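PDB 4JJT: enoyl-CoA hydratase from Mycobacterium tuberculosis, which probably acts as a crotonase-family lyase, adding water across the double bond of enoyl-CoA thioesters. Local coordinates for residues Gln180-Pro183 / Thr184-Val188; Asn195-Asn198 / Ala199-Leu203; Gly218-Leu221 / Glu222-Ala226. All coordinates share one frame; numbering follows the deposited sequence.

Interaction 1 (Gln180-Pro183 / Thr184-Val188); sequences QLLP and TARRV
R186 reaches back over L182, one turn earlier in helix 181-193, and lays its guanidinium across that residue. L182 CB sits over one face of the group, 3.5 Å from R186 NH1 and toward the rim of the plane rather than under its middle. The second terminal nitrogen, R186 NH2, comes to 3.6 Å from P183 N, slanting across the start of the proline ring. CG of R186 lies anti to its own carbonyl carbon (chi1 -61°), which turns the chain back toward the start of the helix; from CG to NE it runs extended. On another side of the turn T184 uses both of its donors on one acceptor: OG1 reaches Q180 O at 2.8 Å and T184 N reaches Q180 O at 2.9 Å, from opposite faces of the carbonyl. Q180 O is thus gripped twice, and the OG1 bond gives the hydroxyl of the buried T184 a local partner. The apolar side is turned to the sheet, with L182, A185 and R186 on I56 of strand 54-59 and L181 and T184 on I116 of strand 114-118. This is the first turn of an amphipathic helix packed on the parallel strands of a crotonase-fold core, aliphatic groups turned to the sheet, the arginine at its exposed margin.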
loop_
_atom_site.group_PDB
_atom_site.type_symbol
_atom_site.label_atom_id
_atom_site.label_comp_id
_atom_site.label_asym_id
_atom_site.label_seq_id
_atom_site.Cartn_x
_atom_site.Cartn_y
_atom_site.Cartn_z
ATOM N N GLN A 180 -2.662 -3.165 41.951
ATOM C CA GLN A 180 -3.683 -3.909 41.229
ATOM C C GLN A 180 -3.243 -4.202 39.801
ATOM O O GLN A 180 -3.970 -4.839 39.039
ATOM C CB GLN A 180 -4.998 -3.130 41.205
ATOM C CG GLN A 180 -5.587 -2.810 42.567
ATOM C CD GLN A 180 -6.351 -3.972 43.157
ATOM O OE1 GLN A 180 -6.421 -5.049 42.565
ATOM N NE2 GLN A 180 -6.933 -3.760 44.329
ATOM N N LEU A 181 -2.051 -3.733 39.442
ATOM C CA LEU A 181 -1.547 -3.863 38.075
ATOM C C LEU A 181 -1.467 -5.308 37.590
ATOM O O LEU A 181 -2.162 -5.690 36.651
ATOM C CB LEU A 181 -0.178 -3.192 37.936
ATOM C CG LEU A 181 0.494 -3.419 36.578
ATOM C CD1 LEU A 181 -0.303 -2.767 35.460
ATOM C CD2 LEU A 181 1.917 -2.903 36.596
ATOM N N LEU A 182 -0.606 -6.098 38.223
ATOM C CA LEU A 182 -0.463 -7.514 37.883
ATOM C C LEU A 182 -1.754 -8.336 38.026
ATOM O O LEU A 182 -2.062 -9.134 37.142
ATOM C CB LEU A 182 0.685 -8.162 38.666
ATOM C CG LEU A 182 2.053 -8.203 37.985
ATOM C CD1 LEU A 182 1.972 -9.017 36.701
ATOM C CD2 LEU A 182 2.580 -6.801 37.711
ATOM N N PRO A 183 -2.502 -8.161 39.137
ATOM C CA PRO A 183 -3.788 -8.862 39.237
ATOM C C PRO A 183 -4.741 -8.549 38.084
ATOM O O PRO A 183 -5.451 -9.441 37.620
ATOM C CB PRO A 183 -4.359 -8.340 40.552
ATOM C CG PRO A 183 -3.174 -8.023 41.359
ATOM C CD PRO A 183 -2.155 -7.495 40.406
ATOM N N THR A 184 -4.757 -7.298 37.632
ATOM C CA THR A 184 -5.582 -6.911 36.491
ATOM C C THR A 184 -5.094 -7.611 35.227
ATOM O O THR A 184 -5.888 -8.132 34.443
ATOM C CB THR A 184 -5.567 -5.384 36.281
ATOM O OG1 THR A 184 -6.262 -4.749 37.362
ATOM C CG2 THR A 184 -6.237 -5.008 34.967
ATOM N N ALA A 185 -3.776 -7.636 35.055
ATOM C CA ALA A 185 -3.151 -8.276 33.903
ATOM C C ALA A 185 -3.429 -9.774 33.861
ATOM O O ALA A 185 -3.532 -10.364 32.785
ATOM C CB ALA A 185 -1.653 -8.018 33.908
ATOM N N ARG A 186 -3.544 -10.386 35.035
ATOM C CA ARG A 186 -3.824 -11.814 35.126
ATOM C C ARG A 186 -5.304 -12.103 34.908
ATOM O O ARG A 186 -5.668 -13.173 34.426
ATOM C CB ARG A 186 -3.379 -12.367 36.481
ATOM C CG ARG A 186 -1.893 -12.230 36.753
ATOM C CD ARG A 186 -1.489 -13.017 37.986
ATOM N NE ARG A 186 -0.284 -12.473 38.607
ATOM C CZ ARG A 186 -0.285 -11.720 39.702
ATOM N NH1 ARG A 186 0.859 -11.267 40.197
ATOM N NH2 ARG A 186 -1.428 -11.424 40.305
ATOM N N ARG A 187 -6.157 -11.149 35.269
ATOM C CA ARG A 187 -7.593 -11.314 35.082
ATOM C C ARG A 187 -7.918 -11.306 33.594
ATOM O O ARG A 187 -8.667 -12.152 33.104
ATOM C CB ARG A 187 -8.377 -10.212 35.800
ATOM C CG ARG A 187 -9.652 -10.716 36.462
ATOM C CD ARG A 187 -10.671 -9.607 36.704
ATOM N NE ARG A 187 -10.154 -8.534 37.546
ATOM C CZ ARG A 187 -9.785 -7.341 37.093
ATOM N NH1 ARG A 187 -9.876 -7.066 35.798
ATOM N NH2 ARG A 187 -9.327 -6.422 37.934
ATOM N N VAL A 188 -7.345 -10.338 32.885
ATOM C CA VAL A 188 -7.467 -10.251 31.436
ATOM C C VAL A 188 -6.927 -11.517 30.789
ATOM O O VAL A 188 -7.530 -12.064 29.866
ATOM C CB VAL A 188 -6.690 -9.039 30.883
ATOM C CG1 VAL A 188 -6.694 -9.044 29.364
ATOM C CG2 VAL A 188 -7.281 -7.747 31.411
#

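Interaction 2 (Asn195-Asn198 / Ala199-Leu203); sequences NNQN and AVRAL
The side-chain amide of Q197 and the guanidinium of R201, one helical turn apart, stand with their planes 72° from each other, so the two groups do not stack. A water lies in the plane of the guanidinium at its edge and bridges them, donating to Q197 OE1 and accepting from R201 NE at 3.1 Å. Direct approach is looser, Q197 OE1 staying 4.1 Å from R201 NE. A bend at chi2 (-49°) folds the glutamine back, and its NE2 bonds to N195 O at 3.1 Å from above the carbonyl plane, and also to I192 O. The same Q197 lies side by side with V200, OE1 being 4.1 Å from V200 CG1, while the other methyl, V200 CG2, meets N195 CB at 3.7 Å. N196 is the N-cap: with its CG anti to the backbone N (chi1 -173°), OD1 accepts from N198 N at 3.2 Å, and the amide carbon, N196 CG, lies 4.0 Å from A199 CB. With N196 as cap, helix 197-237 begins right after the short link from helix 181-193. R201 forms a salt bridge with D53, just before strand 54-59, and also touches T90 and K91 ahead of strand 93-97; V200 packs on L156 of a second subunit and A202 on F229 of the same neighbour.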
loop_
_atom_site.group_PDB
_atom_site.type_symbol
_atom_site.label_atom_id
_atom_site.label_comp_id
_atom_site.label_asym_id
_atom_site.label_seq_id
_atom_site.Cartn_x
_atom_site.Cartn_y
_atom_site.Cartn_z
ATOM N N ASN A 195 -11.060 -18.747 26.814
ATOM C CA ASN A 195 -11.665 -18.722 25.489
ATOM C C ASN A 195 -11.258 -19.920 24.632
ATOM O O ASN A 195 -10.426 -20.731 25.037
ATOM C CB ASN A 195 -11.290 -17.428 24.770
ATOM C CG ASN A 195 -12.486 -16.545 24.499
ATOM O OD1 ASN A 195 -12.997 -15.876 25.396
ATOM N ND2 ASN A 195 -12.934 -16.530 23.251
ATOM N N ASN A 196 -11.861 -20.023 23.451
ATOM C CA ASN A 196 -11.490 -21.037 22.470
ATOM C C ASN A 196 -10.108 -20.718 21.915
ATOM O O ASN A 196 -9.947 -19.770 21.146
ATOM C CB ASN A 196 -12.525 -21.066 21.343
ATOM C CG ASN A 196 -12.312 -22.208 20.361
ATOM O OD1 ASN A 196 -11.230 -22.792 20.273
ATOM N ND2 ASN A 196 -13.354 -22.523 19.603
ATOM N N GLN A 197 -9.119 -21.519 22.297
ATOM C CA GLN A 197 -7.723 -21.221 21.974
ATOM C C GLN A 197 -7.359 -21.319 20.491
ATOM O O GLN A 197 -6.410 -20.676 20.042
ATOM C CB GLN A 197 -6.776 -22.073 22.824
ATOM C CG GLN A 197 -6.773 -21.679 24.289
ATOM C CD GLN A 197 -6.598 -20.185 24.481
ATOM O OE1 GLN A 197 -5.581 -19.610 24.093
ATOM N NE2 GLN A 197 -7.603 -19.546 25.066
ATOM N N ASN A 198 -8.102 -22.122 19.735
ATOM C CA ASN A 198 -7.910 -22.178 18.292
ATOM C C ASN A 198 -8.378 -20.880 17.649
ATOM O O ASN A 198 -7.688 -20.308 16.805
ATOM C CB ASN A 198 -8.654 -23.365 17.681
ATOM C CG ASN A 198 -7.955 -24.685 17.935
ATOM O OD1 ASN A 198 -6.754 -24.724 18.207
ATOM N ND2 ASN A 198 -8.701 -25.776 17.837
ATOM N N ALA A 199 -9.552 -20.417 18.066
ATOM C CA ALA A 199 -10.133 -19.187 17.547
ATOM C C ALA A 199 -9.319 -17.970 17.975
ATOM O O ALA A 199 -9.138 -17.033 17.204
ATOM C CB ALA A 199 -11.575 -19.056 18.009
ATOM N N VAL A 200 -8.829 -17.999 19.210
ATOM C CA VAL A 200 -7.996 -16.920 19.741
ATOM C C VAL A 200 -6.718 -16.733 18.926
ATOM O O VAL A 200 -6.381 -15.617 18.527
ATOM C CB VAL A 200 -7.638 -17.157 21.226
ATOM C CG1 VAL A 200 -6.369 -16.404 21.611
ATOM C CG2 VAL A 200 -8.797 -16.751 22.122
ATOM N N ARG A 201 -6.015 -17.831 18.671
ATOM C CA ARG A 201 -4.734 -17.763 17.981
ATOM C C ARG A 201 -4.886 -17.527 16.484
ATOM O O ARG A 201 -4.009 -16.939 15.854
ATOM C CB ARG A 201 -3.904 -19.018 18.261
ATOM C CG ARG A 201 -3.431 -19.098 19.701
ATOM C CD ARG A 201 -2.797 -20.436 20.019
ATOM N NE ARG A 201 -2.658 -20.617 21.462
ATOM C CZ ARG A 201 -2.249 -21.743 22.035
ATOM N NH1 ARG A 201 -1.938 -22.794 21.288
ATOM N NH2 ARG A 201 -2.156 -21.820 23.355
ATOM N N ALA A 202 -6.000 -17.982 15.921
ATOM C CA ALA A 202 -6.296 -17.734 14.514
ATOM C C ALA A 202 -6.660 -16.272 14.304
ATOM O O ALA A 202 -6.289 -15.666 13.299
ATOM C CB ALA A 202 -7.426 -18.635 14.044
ATOM N N LEU A 203 -7.386 -15.708 15.264
ATOM C CA LEU A 203 -7.819 -14.318 15.182
ATOM C C LEU A 203 -6.647 -13.364 15.391
ATOM O O LEU A 203 -6.514 -12.373 14.676
ATOM C CB LEU A 203 -8.929 -14.046 16.202
ATOM C CG LEU A 203 -9.747 -12.757 16.100
ATOM C CD1 LEU A 203 -9.764 -12.206 14.685
ATOM C CD2 LEU A 203 -11.170 -13.024 16.573
HETATM O O HOH W 1 -3.559 -18.364 23.387
#

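Interaction 3 (Gly218-Leu221 / Glu222-Ala226); sequences GLWL and EACAA
A sulfur-aromatic contact between W220 and C224, residues one turn apart, marks the middle of the long helix 197-237 where it meets other subunits. The cysteine sulfur stands over one face of the indole, 3.6 Å from the centroid of the five-membered ring and 31° off its normal. It is displaced toward the nitrogen side of that ring: C224 SG is 3.2 Å from W220 NE1 and 3.5 Å from W220 CE2. Different first torsions bring them together. W220 holds CG anti to its backbone N (chi1 175°), which swings the indole along the helix toward the next turn, whereas C224 places SG beside its own backbone N (chi1 -73°), pointing back at the ring. Beneath them the backbone bond from C224 N to W220 O, 3.0 Å long, belongs to the regular helix that spaces the two residues one turn apart. E222 leaves the helix in another direction as an extended chain; its buried carboxylate is satisfied by G137 N at OE1, just before helix 138-146, and by S139 OG at OE2, within that helix, which L219 also touches through V140 and R141. W220 packs on L219 of a fourth subunit and L221 on S213 of a third. Such intersubunit packing of a long C-terminal helix is consistent with the hexameric assembly familiar in the crotonase family.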
loop_
_atom_site.group_PDB
_atom_site.type_symbol
_atom_site.label_atom_id
_atom_site.label_comp_id
_atom_site.label_asym_id
_atom_site.label_seq_id
_atom_site.Cartn_x
_atom_site.Cartn_y
_atom_site.Cartn_z
ATOM N N GLY A 218 6.218 1.430 6.197
ATOM C CA GLY A 218 6.712 2.350 7.203
ATOM C C GLY A 218 7.927 1.809 7.933
ATOM O O GLY A 218 8.902 2.527 8.143
ATOM N N LEU A 219 7.869 0.539 8.321
ATOM C CA LEU A 219 8.966 -0.094 9.049
ATOM C C LEU A 219 10.255 -0.120 8.233
ATOM O O LEU A 219 11.348 0.014 8.783
ATOM C CB LEU A 219 8.581 -1.509 9.486
ATOM C CG LEU A 219 7.592 -1.616 10.645
ATOM C CD1 LEU A 219 7.220 -3.067 10.905
ATOM C CD2 LEU A 219 8.173 -0.977 11.896
ATOM N N TRP A 220 10.123 -0.300 6.922
ATOM C CA TRP A 220 11.283 -0.288 6.035
ATOM C C TRP A 220 11.861 1.119 5.909
ATOM O O TRP A 220 13.077 1.301 5.921
ATOM C CB TRP A 220 10.926 -0.834 4.648
ATOM C CG TRP A 220 12.064 -0.730 3.686
ATOM C CD1 TRP A 220 12.251 0.239 2.743
ATOM C CD2 TRP A 220 13.185 -1.613 3.582
ATOM N NE1 TRP A 220 13.413 0.010 2.057
ATOM C CE2 TRP A 220 14.008 -1.121 2.552
ATOM C CE3 TRP A 220 13.573 -2.774 4.257
ATOM C CZ2 TRP A 220 15.193 -1.747 2.179
ATOM C CZ3 TRP A 220 14.749 -3.395 3.886
ATOM C CH2 TRP A 220 15.546 -2.879 2.857
ATOM N N LEU A 221 10.980 2.106 5.782
ATOM C CA LEU A 221 11.402 3.494 5.650
ATOM C C LEU A 221 12.081 3.983 6.924
ATOM O O LEU A 221 12.993 4.810 6.875
ATOM C CB LEU A 221 10.217 4.388 5.292
ATOM C CG LEU A 221 9.562 4.146 3.937
ATOM C CD1 LEU A 221 8.252 4.909 3.839
ATOM C CD2 LEU A 221 10.493 4.550 2.809
ATOM N N GLU A 222 11.630 3.471 8.063
ATOM C CA GLU A 222 12.260 3.791 9.339
ATOM C C GLU A 222 13.683 3.249 9.389
ATOM O O GLU A 222 14.609 3.939 9.815
ATOM C CB GLU A 222 11.452 3.205 10.499
ATOM C CG GLU A 222 12.202 3.230 11.819
ATOM C CD GLU A 222 11.431 2.590 12.953
ATOM O OE1 GLU A 222 11.707 1.414 13.270
ATOM O OE2 GLU A 222 10.555 3.265 13.534
ATOM N N ALA A 223 13.842 2.005 8.950
ATOM C CA ALA A 223 15.130 1.328 8.987
ATOM C C ALA A 223 16.145 1.999 8.069
ATOM O O ALA A 223 17.316 2.140 8.423
ATOM C CB ALA A 223 14.960 -0.135 8.615
ATOM N N CYS A 224 15.688 2.410 6.890
ATOM C CA CYS A 224 16.537 3.105 5.926
ATOM C C CYS A 224 16.984 4.458 6.463
ATOM O O CYS A 224 18.152 4.825 6.353
ATOM C CB CYS A 224 15.800 3.287 4.596
ATOM S SG CYS A 224 15.622 1.772 3.626
ATOM N N ALA A 225 16.042 5.194 7.043
ATOM C CA ALA A 225 16.339 6.488 7.643
ATOM C C ALA A 225 17.356 6.346 8.767
ATOM O O ALA A 225 18.214 7.209 8.953
ATOM C CB ALA A 225 15.068 7.134 8.157
ATOM N N ALA A 226 17.260 5.249 9.510
ATOM C CA ALA A 226 18.194 4.975 10.596
ATOM C C ALA A 226 19.578 4.634 10.053
ATOM O O ALA A 226 20.587 5.140 10.539
ATOM C CB ALA A 226 17.670 3.850 11.471
#

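Three local contacts follow one another along the last two helices of the chain. Interaction 1 opens helix 181-193 against the central sheet, and interaction 2 starts helix 197-237 after the short turn between them, with centres about 21 Å apart and nearest atoms about 8 Å apart. Interactions 2 and 3 share the second helix, yet their centres lie about 32 Å from each other and their nearest atoms about 17 Å. Interactions 1 and 3, at about 35 Å between centres, fall on opposite sides of the chain's centre. A glycerol, probably from the crystallisation liquor, lies about 6 Å from the side chain of E222 in interaction 3.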